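Local coordinates for Ras-associated and pleckstrin homology domains-containing protein 1 (Homo sapiens, PDB 4GN1), which mediates localized membrane signals, is implicated in regulating lamellipodial dynamics, and targets EVL and VASP to the leading edge of the cell, at residues 58-63 and 182-187; 202-207 and 215-220; 51-56 and 209-214. All blocks are in the same frame, centred on the assembly; numbering follows the deposited sequence.

Contact 1 (58-63 and 182-187). With MLI (malonate ion), chain E.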
loop_
_atom_site.group_PDB
_atom_site.type_symbol
_atom_site.label_atom_id
_atom_site.label_comp_id
_atom_site.label_asym_id
_atom_site.label_seq_id
_atom_site.Cartn_x
_atom_site.Cartn_y
_atom_site.Cartn_z
ATOM N N MET A 58 2.838 0.627 11.993
ATOM C CA MET A 58 2.361 0.925 10.656
ATOM C C MET A 58 1.435 -0.196 10.170
ATOM O O MET A 58 1.272 -1.216 10.845
ATOM C CB MET A 58 3.564 1.127 9.712
ATOM C CG MET A 58 4.439 -0.109 9.611
ATOM S SD MET A 58 5.882 0.055 8.553
ATOM C CE MET A 58 7.026 0.826 9.691
ATOM N N GLU A 59 0.829 -0.039 9.002
ATOM C CA GLU A 59 -0.102 -1.066 8.563
ATOM C C GLU A 59 -0.255 -1.077 7.058
ATOM O O GLU A 59 -0.061 -0.049 6.418
ATOM C CB GLU A 59 -1.467 -0.840 9.210
ATOM C CG GLU A 59 -2.156 0.409 8.700
ATOM C CD GLU A 59 -3.592 0.553 9.170
ATOM O OE1 GLU A 59 -3.906 0.111 10.318
ATOM O OE2 GLU A 59 -4.388 1.143 8.376
ATOM N N ARG A 60 -0.603 -2.226 6.481
ATOM C CA ARG A 60 -0.948 -2.241 5.070
ATOM C C ARG A 60 -2.150 -3.111 4.794
ATOM O O ARG A 60 -2.423 -4.085 5.519
ATOM C CB ARG A 60 0.245 -2.667 4.197
ATOM C CG ARG A 60 0.751 -4.099 4.352
ATOM C CD ARG A 60 1.853 -4.435 3.313
ATOM N NE ARG A 60 2.090 -5.877 3.223
ATOM C CZ ARG A 60 1.677 -6.649 2.205
ATOM N NH1 ARG A 60 1.025 -6.133 1.164
ATOM N NH2 ARG A 60 1.920 -7.955 2.220
ATOM N N ILE A 61 -2.878 -2.741 3.754
ATOM C CA ILE A 61 -3.920 -3.584 3.223
ATOM C C ILE A 61 -3.250 -4.559 2.263
ATOM O O ILE A 61 -2.596 -4.143 1.318
ATOM C CB ILE A 61 -4.974 -2.751 2.483
ATOM C CG1 ILE A 61 -5.546 -1.686 3.408
ATOM C CG2 ILE A 61 -6.074 -3.640 1.883
ATOM C CD1 ILE A 61 -5.974 -0.421 2.690
ATOM N N PHE A 62 -3.369 -5.854 2.541
ATOM C CA PHE A 62 -2.853 -6.889 1.648
ATOM C C PHE A 62 -3.513 -6.731 0.309
ATOM O O PHE A 62 -4.676 -6.330 0.258
ATOM C CB PHE A 62 -3.247 -8.271 2.154
ATOM C CG PHE A 62 -2.500 -8.715 3.361
ATOM C CD1 PHE A 62 -1.152 -9.001 3.289
ATOM C CD2 PHE A 62 -3.147 -8.860 4.568
ATOM C CE1 PHE A 62 -0.457 -9.426 4.399
ATOM C CE2 PHE A 62 -2.458 -9.298 5.686
ATOM C CZ PHE A 62 -1.115 -9.588 5.597
ATOM N N GLU A 63 -2.793 -7.048 -0.770
ATOM C CA GLU A 63 -3.468 -7.232 -2.047
ATOM C C GLU A 63 -4.104 -8.628 -2.059
ATOM O O GLU A 63 -3.572 -9.602 -1.483
ATOM C CB GLU A 63 -2.528 -7.033 -3.246
ATOM C CG GLU A 63 -1.604 -5.810 -3.160
ATOM C CD GLU A 63 -2.330 -4.466 -3.050
ATOM O OE1 GLU A 63 -1.697 -3.529 -2.487
ATOM O OE2 GLU A 63 -3.489 -4.311 -3.542
ATOM N N HIS A 182 11.135 -5.894 -3.877
ATOM C CA HIS A 182 11.117 -6.581 -2.580
ATOM C C HIS A 182 10.832 -5.643 -1.439
ATOM O O HIS A 182 11.365 -5.825 -0.337
ATOM C CB HIS A 182 12.425 -7.374 -2.339
ATOM C CG HIS A 182 12.797 -8.298 -3.489
ATOM N ND1 HIS A 182 12.091 -9.428 -3.788
ATOM C CD2 HIS A 182 13.817 -8.211 -4.435
ATOM C CE1 HIS A 182 12.638 -10.021 -4.856
ATOM N NE2 HIS A 182 13.695 -9.277 -5.255
ATOM N N VAL A 183 10.023 -4.617 -1.700
ATOM C CA VAL A 183 9.463 -3.804 -0.628
ATOM C C VAL A 183 7.939 -3.703 -0.749
ATOM O O VAL A 183 7.385 -3.528 -1.848
ATOM C CB VAL A 183 10.075 -2.373 -0.528
ATOM C CG1 VAL A 183 11.592 -2.427 -0.342
ATOM C CG2 VAL A 183 9.687 -1.499 -1.719
ATOM N N ASN A 184 7.279 -3.835 0.391
ATOM C CA ASN A 184 5.883 -3.520 0.512
ATOM C C ASN A 184 5.764 -2.064 0.940
ATOM O O ASN A 184 6.743 -1.463 1.382
ATOM C CB ASN A 184 5.238 -4.445 1.542
ATOM C CG ASN A 184 5.197 -5.882 1.083
ATOM O OD1 ASN A 184 5.184 -6.163 -0.121
ATOM N ND2 ASN A 184 5.157 -6.807 2.033
ATOM N N VAL A 185 4.576 -1.497 0.799
ATOM C CA VAL A 185 4.344 -0.128 1.172
ATOM C C VAL A 185 3.276 -0.151 2.252
ATOM O O VAL A 185 2.351 -0.951 2.191
ATOM C CB VAL A 185 4.014 0.791 -0.058
ATOM C CG1 VAL A 185 2.777 0.347 -0.835
ATOM C CG2 VAL A 185 3.831 2.227 0.386
ATOM N N TYR A 186 3.431 0.704 3.252
ATOM C CA TYR A 186 2.558 0.704 4.429
ATOM C C TYR A 186 2.137 2.133 4.681
ATOM O O TYR A 186 2.766 3.060 4.163
ATOM C CB TYR A 186 3.321 0.189 5.657
ATOM C CG TYR A 186 4.021 -1.144 5.437
ATOM C CD1 TYR A 186 5.124 -1.239 4.592
ATOM C CD2 TYR A 186 3.574 -2.314 6.075
ATOM C CE1 TYR A 186 5.747 -2.440 4.375
ATOM C CE2 TYR A 186 4.198 -3.535 5.856
ATOM C CZ TYR A 186 5.290 -3.586 5.006
ATOM O OH TYR A 186 5.958 -4.779 4.766
ATOM N N TYR A 187 1.078 2.307 5.470
ATOM C CA TYR A 187 0.767 3.592 6.104
ATOM C C TYR A 187 1.298 3.597 7.518
ATOM O O TYR A 187 1.109 2.632 8.258
ATOM C CB TYR A 187 -0.731 3.820 6.184
ATOM C CG TYR A 187 -1.440 3.889 4.856
ATOM C CD1 TYR A 187 -1.347 5.026 4.044
ATOM C CD2 TYR A 187 -2.235 2.821 4.412
ATOM C CE1 TYR A 187 -2.015 5.095 2.834
ATOM C CE2 TYR A 187 -2.911 2.886 3.193
ATOM C CZ TYR A 187 -2.788 4.020 2.412
ATOM O OH TYR A 187 -3.443 4.086 1.201
HETATM C C1 MLI E . 4.700 -9.016 6.388
HETATM C C2 MLI E . 4.121 -9.692 5.143
HETATM C C3 MLI E . 5.081 -7.563 6.091
HETATM O O6 MLI E . 4.736 -10.656 4.661
HETATM O O7 MLI E . 3.055 -9.279 4.614
HETATM O O8 MLI E . 4.853 -7.102 4.962
HETATM O O9 MLI E . 5.608 -6.852 6.983
#
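Asn184 meets Arg60 where strand 58-61 of the ubiquitin-like Ras-association domain pairs with strand 184-187 of the pleckstrin homology domain, an antiparallel interdomain pairing strongly twisted to 118°. Asn184 ND2 lies over one face of the Arg60 guanidinium, toward its rim, the two planes 30° apart. Asn184 ND2 and Arg60 NE converge on O8 of a malonate, probably from the crystallisation liquor, the first at 3.0 Å, the second weakly; Asn74 and Lys206 also bind the ion. Arg60 NH2 reaches malonate O7 at 3.0 Å, almost straight and in the guanidinium plane; Glu51 and Glu66 salt-bridge NE and NH1, which leaves the guanidinium little freedom to turn. Val185 turns its side chain away, but its O touches Arg60 CB at 3.4 Å. At Tyr186, Arg60, its CG between its own backbone N and carbonyl carbon (chi1 66°) and its chain extended, lays CD over a ring face, toward the rim, 4.0 Å from the centroid. Met58 SD approaches this ring obliquely, 3.8 Å from Tyr186 CG, while Tyr186 OH donates to malonate O8 at 2.6 Å. Tyr187 closes the pairing through reciprocal backbone bonds with Glu59, Tyr187 N to Glu59 O measuring 2.8 Å.

Contact 2 (202-207 and 215-220)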
loop_
_atom_site.group_PDB
_atom_site.type_symbol
_atom_site.label_atom_id
_atom_site.label_comp_id
_atom_site.label_asym_id
_atom_site.label_seq_id
_atom_site.Cartn_x
_atom_site.Cartn_y
_atom_site.Cartn_z
ATOM N N CYS A 202 1.881 9.800 6.156
ATOM C CA CYS A 202 3.136 9.062 6.058
ATOM C C CYS A 202 3.018 7.688 5.411
ATOM O O CYS A 202 2.137 6.889 5.764
ATOM C CB CYS A 202 3.745 8.874 7.445
ATOM S SG CYS A 202 4.412 10.360 8.208
ATOM N N LEU A 203 3.941 7.404 4.494
ATOM C CA LEU A 203 4.099 6.052 3.934
ATOM C C LEU A 203 5.483 5.441 4.270
ATOM O O LEU A 203 6.459 6.169 4.467
ATOM C CB LEU A 203 3.857 6.058 2.431
ATOM C CG LEU A 203 4.837 6.846 1.553
ATOM C CD1 LEU A 203 4.840 6.235 0.154
ATOM C CD2 LEU A 203 4.480 8.316 1.477
ATOM N N VAL A 204 5.549 4.111 4.337
ATOM C CA VAL A 204 6.743 3.408 4.769
ATOM C C VAL A 204 6.979 2.305 3.765
ATOM O O VAL A 204 6.041 1.607 3.364
ATOM C CB VAL A 204 6.599 2.774 6.186
ATOM C CG1 VAL A 204 7.880 2.066 6.618
ATOM C CG2 VAL A 204 6.236 3.805 7.242
ATOM N N LEU A 205 8.237 2.178 3.340
ATOM C CA LEU A 205 8.673 1.102 2.442
ATOM C C LEU A 205 9.703 0.238 3.166
ATOM O O LEU A 205 10.672 0.749 3.728
ATOM C CB LEU A 205 9.247 1.681 1.159
ATOM C CG LEU A 205 8.375 2.703 0.445
ATOM C CD1 LEU A 205 9.268 3.739 -0.183
ATOM C CD2 LEU A 205 7.545 2.045 -0.631
ATOM N N LYS A 206 9.433 -1.060 3.220
ATOM C CA LYS A 206 10.377 -2.037 3.780
ATOM C C LYS A 206 10.161 -3.415 3.190
ATOM O O LYS A 206 9.067 -3.744 2.737
ATOM C CB LYS A 206 10.287 -2.132 5.314
ATOM C CG LYS A 206 8.968 -2.685 5.841
ATOM C CD LYS A 206 9.148 -3.313 7.220
ATOM C CE LYS A 206 7.999 -4.272 7.525
ATOM N NZ LYS A 206 8.117 -5.487 6.677
ATOM N N HIS A 207 11.236 -4.197 3.203
ATOM C CA HIS A 207 11.201 -5.617 2.917
ATOM C C HIS A 207 10.200 -6.311 3.818
ATOM O O HIS A 207 10.132 -6.019 5.015
ATOM C CB HIS A 207 12.598 -6.210 3.106
ATOM C CG HIS A 207 12.743 -7.610 2.567
ATOM N ND1 HIS A 207 12.147 -8.678 3.143
ATOM C CD2 HIS A 207 13.438 -8.094 1.466
ATOM C CE1 HIS A 207 12.436 -9.785 2.439
ATOM N NE2 HIS A 207 13.233 -9.424 1.418
ATOM N N GLN A 215 17.548 0.530 9.750
ATOM C CA GLN A 215 17.963 1.655 8.913
ATOM C C GLN A 215 17.521 1.512 7.435
ATOM O O GLN A 215 17.519 2.503 6.696
ATOM C CB GLN A 215 19.499 1.846 9.013
ATOM C CG GLN A 215 20.301 0.626 8.534
ATOM C CD GLN A 215 21.817 0.705 8.731
ATOM O OE1 GLN A 215 22.505 -0.295 8.580
ATOM N NE2 GLN A 215 22.334 1.879 9.062
ATOM N N TYR A 216 17.160 0.287 7.029
ATOM C CA TYR A 216 16.731 -0.042 5.653
ATOM C C TYR A 216 15.228 0.162 5.444
ATOM O O TYR A 216 14.689 -0.061 4.357
ATOM C CB TYR A 216 17.118 -1.480 5.290
ATOM C CG TYR A 216 18.554 -1.826 5.573
ATOM C CD1 TYR A 216 18.879 -2.886 6.408
ATOM C CD2 TYR A 216 19.594 -1.085 5.014
ATOM C CE1 TYR A 216 20.194 -3.218 6.680
ATOM C CE2 TYR A 216 20.913 -1.406 5.282
ATOM C CZ TYR A 216 21.204 -2.477 6.120
ATOM O OH TYR A 216 22.519 -2.792 6.401
ATOM N N ILE A 217 14.550 0.558 6.509
ATOM C CA ILE A 217 13.182 0.995 6.428
ATOM C C ILE A 217 13.237 2.449 5.965
ATOM O O ILE A 217 13.995 3.230 6.520
ATOM C CB ILE A 217 12.490 0.886 7.807
ATOM C CG1 ILE A 217 12.577 -0.562 8.351
ATOM C CG2 ILE A 217 11.059 1.344 7.700
ATOM C CD1 ILE A 217 12.161 -0.760 9.799
ATOM N N LYS A 218 12.451 2.790 4.942
ATOM C CA LYS A 218 12.364 4.154 4.432
ATOM C C LYS A 218 11.060 4.810 4.875
ATOM O O LYS A 218 9.977 4.231 4.712
ATOM C CB LYS A 218 12.435 4.137 2.913
ATOM C CG LYS A 218 13.721 3.560 2.364
ATOM C CD LYS A 218 14.888 4.444 2.749
ATOM C CE LYS A 218 16.189 4.005 2.106
ATOM N NZ LYS A 218 17.325 4.578 2.872
ATOM N N TYR A 219 11.171 6.019 5.429
ATOM C CA TYR A 219 10.005 6.762 5.912
ATOM C C TYR A 219 9.758 8.034 5.126
ATOM O O TYR A 219 10.646 8.870 5.010
ATOM C CB TYR A 219 10.188 7.131 7.369
ATOM C CG TYR A 219 10.373 5.959 8.287
ATOM C CD1 TYR A 219 9.325 5.498 9.034
ATOM C CD2 TYR A 219 11.614 5.337 8.425
ATOM C CE1 TYR A 219 9.482 4.444 9.905
ATOM C CE2 TYR A 219 11.791 4.270 9.291
ATOM C CZ TYR A 219 10.713 3.827 10.026
ATOM O OH TYR A 219 10.824 2.777 10.890
ATOM N N LEU A 220 8.548 8.185 4.604
ATOM C CA LEU A 220 8.201 9.347 3.795
ATOM C C LEU A 220 6.978 10.068 4.366
ATOM O O LEU A 220 6.042 9.423 4.856
ATOM C CB LEU A 220 7.941 8.932 2.351
ATOM C CG LEU A 220 9.129 8.338 1.611
ATOM C CD1 LEU A 220 8.728 7.712 0.274
ATOM C CD2 LEU A 220 10.198 9.397 1.421
HETATM O O HOH W 1 13.821 -2.959 3.424
#
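Val204 holds CG1 opposite its own backbone N (chi1 -179°), which turns that methyl onto Ile217. Ile217 sends CG2 to meet it, and the two methyls pack tightly at 3.4 Å. The other branch of Val204, CG2, runs alongside Tyr219 and touches CD1 of its ring at 4.0 Å. On the other face of the strands, Leu203 takes the less common chi1 of 65°, so that its branch leans across the strand gap and CD2 rests 3.6 Å from Leu220 CB. Leu205 CD1 comes in obliquely to Leu220 CD1 at 4.0 Å. Leu203 and Leu205 also touch helix 225-240, Leu203 at Leu228, Val232 and Ile235. Between the two faces, reciprocal backbone bonds join Leu203 to Leu220 and Leu205 to Lys218, with Val204 and Tyr219 as the non-hydrogen-bonded pair between them. Beyond Lys206 and Ile217 the chains part, and a water takes over, accepting from His207 N at 2.9 Å and donating to Tyr216 O at 3.2 Å. Lys206 folds NZ back to His207 O at 2.7 Å; Tyr186 OH and a bound malonate are further hydrogen-bond partners of NZ. This is an antiparallel beta hairpin of the pleckstrin homology fold, packed under the domain's C-terminal helix.

Contact 3 (51-56 and 209-214); sequences ETVSEL and QIQKKS
Val53 CG1 lies over one face of the Gln211 carboxamide, displaced toward OE1 and 4.0 Å from that atom, the two side chains roughly perpendicular. The amide is held at both its polar ends: OE1 accepts from Asn81 ND2, and NE2 donates to Pro208 O, with a further weak bond to a bound malonate, fixing its rotation. The bend at chi2 of Gln211 (-68°) is what folds the amide back toward segment 51-56 from a CB that points away. In a second flat group, Leu56 CD2 lies over one face of the Lys212-Lys213 peptide, 4.0 Å from Lys212 C. Between these two, Glu55 presses CB against Gln211 O at 3.1 Å. Residues 53-56 form a beta turn, closed by Leu56 N bonding back to Val53 O at 3.2 Å; it links strands 47-53 and 58-61 of the ubiquitin-like Ras-association domain and abuts the hairpin loop of the pleckstrin homology domain. A water bridges the two, accepting from Glu55 N at 2.8 Å and donating weakly to Gln211 O at 3.4 Å. Farther out the contact becomes exposed and charged. The side chains of Glu55 and Lys212 run abreast, with Glu55 OE1 3.8 Å from Lys212 CB. Lys213, twice kinked, curls back over the turn to bring NZ 3.0 Å from Glu55 O; the Glu55 carboxylate is not in contact with this ammonium group, though the opposite charges probably attract. On the buried side, the carbonyl O of Leu56 is hydrogen-bonded to the hydroxyl of Tyr191, a residue that ABL1 phosphorylates but which is unmodified here.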
loop_
_atom_site.group_PDB
_atom_site.type_symbol
_atom_site.label_atom_id
_atom_site.label_comp_id
_atom_site.label_asym_id
_atom_site.label_seq_id
_atom_site.Cartn_x
_atom_site.Cartn_y
_atom_site.Cartn_z
ATOM N N GLU A 51 -2.848 -5.857 7.849
ATOM C CA GLU A 51 -1.882 -6.276 8.886
ATOM C C GLU A 51 -1.252 -5.059 9.534
ATOM O O GLU A 51 -1.008 -4.058 8.847
ATOM C CB GLU A 51 -0.804 -7.251 8.346
ATOM C CG GLU A 51 0.257 -6.658 7.420
ATOM C CD GLU A 51 1.276 -7.676 6.922
ATOM O OE1 GLU A 51 1.862 -7.453 5.854
ATOM O OE2 GLU A 51 1.500 -8.712 7.570
ATOM N N THR A 52 -1.043 -5.113 10.848
ATOM C CA THR A 52 -0.209 -4.116 11.483
ATOM C C THR A 52 1.172 -4.732 11.690
ATOM O O THR A 52 1.275 -5.946 11.929
ATOM C CB THR A 52 -0.755 -3.607 12.848
ATOM O OG1 THR A 52 -0.687 -4.660 13.829
ATOM C CG2 THR A 52 -2.183 -3.026 12.729
ATOM N N VAL A 53 2.222 -3.919 11.548
ATOM C CA VAL A 53 3.555 -4.314 11.991
ATOM C C VAL A 53 3.782 -3.587 13.297
ATOM O O VAL A 53 3.965 -2.369 13.338
ATOM C CB VAL A 53 4.655 -4.032 10.955
ATOM C CG1 VAL A 53 5.998 -4.492 11.490
ATOM C CG2 VAL A 53 4.356 -4.779 9.657
ATOM N N SER A 54 3.707 -4.358 14.376
ATOM C CA SER A 54 3.546 -3.821 15.715
ATOM C C SER A 54 4.773 -3.077 16.247
ATOM O O SER A 54 4.628 -2.050 16.893
ATOM C CB SER A 54 3.164 -4.943 16.669
ATOM O OG SER A 54 2.612 -4.388 17.839
ATOM N N GLU A 55 5.967 -3.604 15.980
ATOM C CA GLU A 55 7.231 -2.967 16.333
ATOM C C GLU A 55 7.451 -1.599 15.705
ATOM O O GLU A 55 8.290 -0.811 16.179
ATOM C CB GLU A 55 8.380 -3.865 15.896
ATOM C CG GLU A 55 8.932 -4.729 17.011
ATOM C CD GLU A 55 9.567 -3.882 18.100
ATOM O OE1 GLU A 55 10.640 -3.282 17.861
ATOM O OE2 GLU A 55 8.982 -3.799 19.194
ATOM N N LEU A 56 6.714 -1.324 14.631
ATOM C CA LEU A 56 6.995 -0.201 13.765
ATOM C C LEU A 56 5.780 0.682 13.572
ATOM O O LEU A 56 5.832 1.652 12.807
ATOM C CB LEU A 56 7.448 -0.718 12.411
ATOM C CG LEU A 56 8.817 -1.407 12.344
ATOM C CD1 LEU A 56 9.057 -2.027 10.966
ATOM C CD2 LEU A 56 9.955 -0.459 12.743
ATOM N N GLN A 209 10.355 -9.086 5.210
ATOM C CA GLN A 209 10.997 -9.848 6.296
ATOM C C GLN A 209 11.502 -9.037 7.488
ATOM O O GLN A 209 11.792 -9.611 8.536
ATOM C CB GLN A 209 12.124 -10.743 5.755
ATOM C CG GLN A 209 11.584 -11.851 4.858
ATOM C CD GLN A 209 12.581 -12.945 4.559
ATOM O OE1 GLN A 209 13.177 -12.965 3.494
ATOM N NE2 GLN A 209 12.759 -13.873 5.496
ATOM N N ILE A 210 11.628 -7.724 7.330
ATOM C CA ILE A 210 12.057 -6.871 8.428
ATOM C C ILE A 210 10.864 -6.585 9.337
ATOM O O ILE A 210 9.797 -6.188 8.876
ATOM C CB ILE A 210 12.702 -5.583 7.911
ATOM C CG1 ILE A 210 14.082 -5.906 7.359
ATOM C CG2 ILE A 210 12.759 -4.530 8.997
ATOM C CD1 ILE A 210 14.690 -4.798 6.528
ATOM N N GLN A 211 11.055 -6.811 10.632
ATOM C CA GLN A 211 9.954 -6.799 11.587
ATOM C C GLN A 211 10.232 -5.911 12.794
ATOM O O GLN A 211 9.370 -5.757 13.646
ATOM C CB GLN A 211 9.629 -8.231 12.042
ATOM C CG GLN A 211 9.010 -9.105 10.958
ATOM C CD GLN A 211 7.608 -8.650 10.582
ATOM O OE1 GLN A 211 6.757 -8.434 11.458
ATOM N NE2 GLN A 211 7.369 -8.468 9.278
ATOM N N LYS A 212 11.428 -5.338 12.864
ATOM C CA LYS A 212 11.799 -4.416 13.941
ATOM C C LYS A 212 12.655 -3.281 13.382
ATOM O O LYS A 212 12.792 -3.159 12.160
ATOM C CB LYS A 212 12.518 -5.145 15.095
ATOM C CG LYS A 212 13.713 -5.969 14.666
ATOM C CD LYS A 212 14.532 -6.475 15.843
ATOM C CE LYS A 212 15.820 -7.132 15.338
ATOM N NZ LYS A 212 16.959 -7.021 16.300
ATOM N N LYS A 213 13.220 -2.459 14.272
ATOM C CA LYS A 213 13.881 -1.215 13.869
ATOM C C LYS A 213 15.027 -1.526 12.925
ATOM O O LYS A 213 15.864 -2.393 13.200
ATOM C CB LYS A 213 14.396 -0.406 15.072
ATOM C CG LYS A 213 13.326 0.087 16.047
ATOM C CD LYS A 213 12.709 1.435 15.656
ATOM C CE LYS A 213 11.716 1.929 16.706
ATOM N NZ LYS A 213 10.425 1.173 16.697
ATOM N N SER A 214 15.054 -0.828 11.804
ATOM C CA SER A 214 16.101 -1.037 10.831
ATOM C C SER A 214 16.283 0.241 10.038
ATOM O O SER A 214 15.302 0.941 9.720
ATOM C CB SER A 214 15.785 -2.244 9.909
ATOM O OG SER A 214 16.882 -2.572 9.065
HETATM O O HOH W 2 6.291 -6.146 14.942
#

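In the fold
The three contacts form a compact group, with centres about 10 to 11 Å apart. Contacts 1 and 3 join the Ras-association and pleckstrin homology domains, whereas contact 2 lies wholly within the latter. Contact 1 is nested in the chain loop closed by contact 3 and precedes contact 2; contacts 2 and 3 alternate, since 209-214 is the loop of the 202-206/218-221 hairpin. Strands 47-53, 58-61, 184-188, 202-206 and 218-221 are successive neighbours, and backbone pairing passes from one domain into the other, through a single bridge at the junction. Ile217 CD1 meets Leu56 CD1 at 3.5 Å, tying contacts 2 and 3. Such continuity is consistent with the two domains behaving as one structural unit.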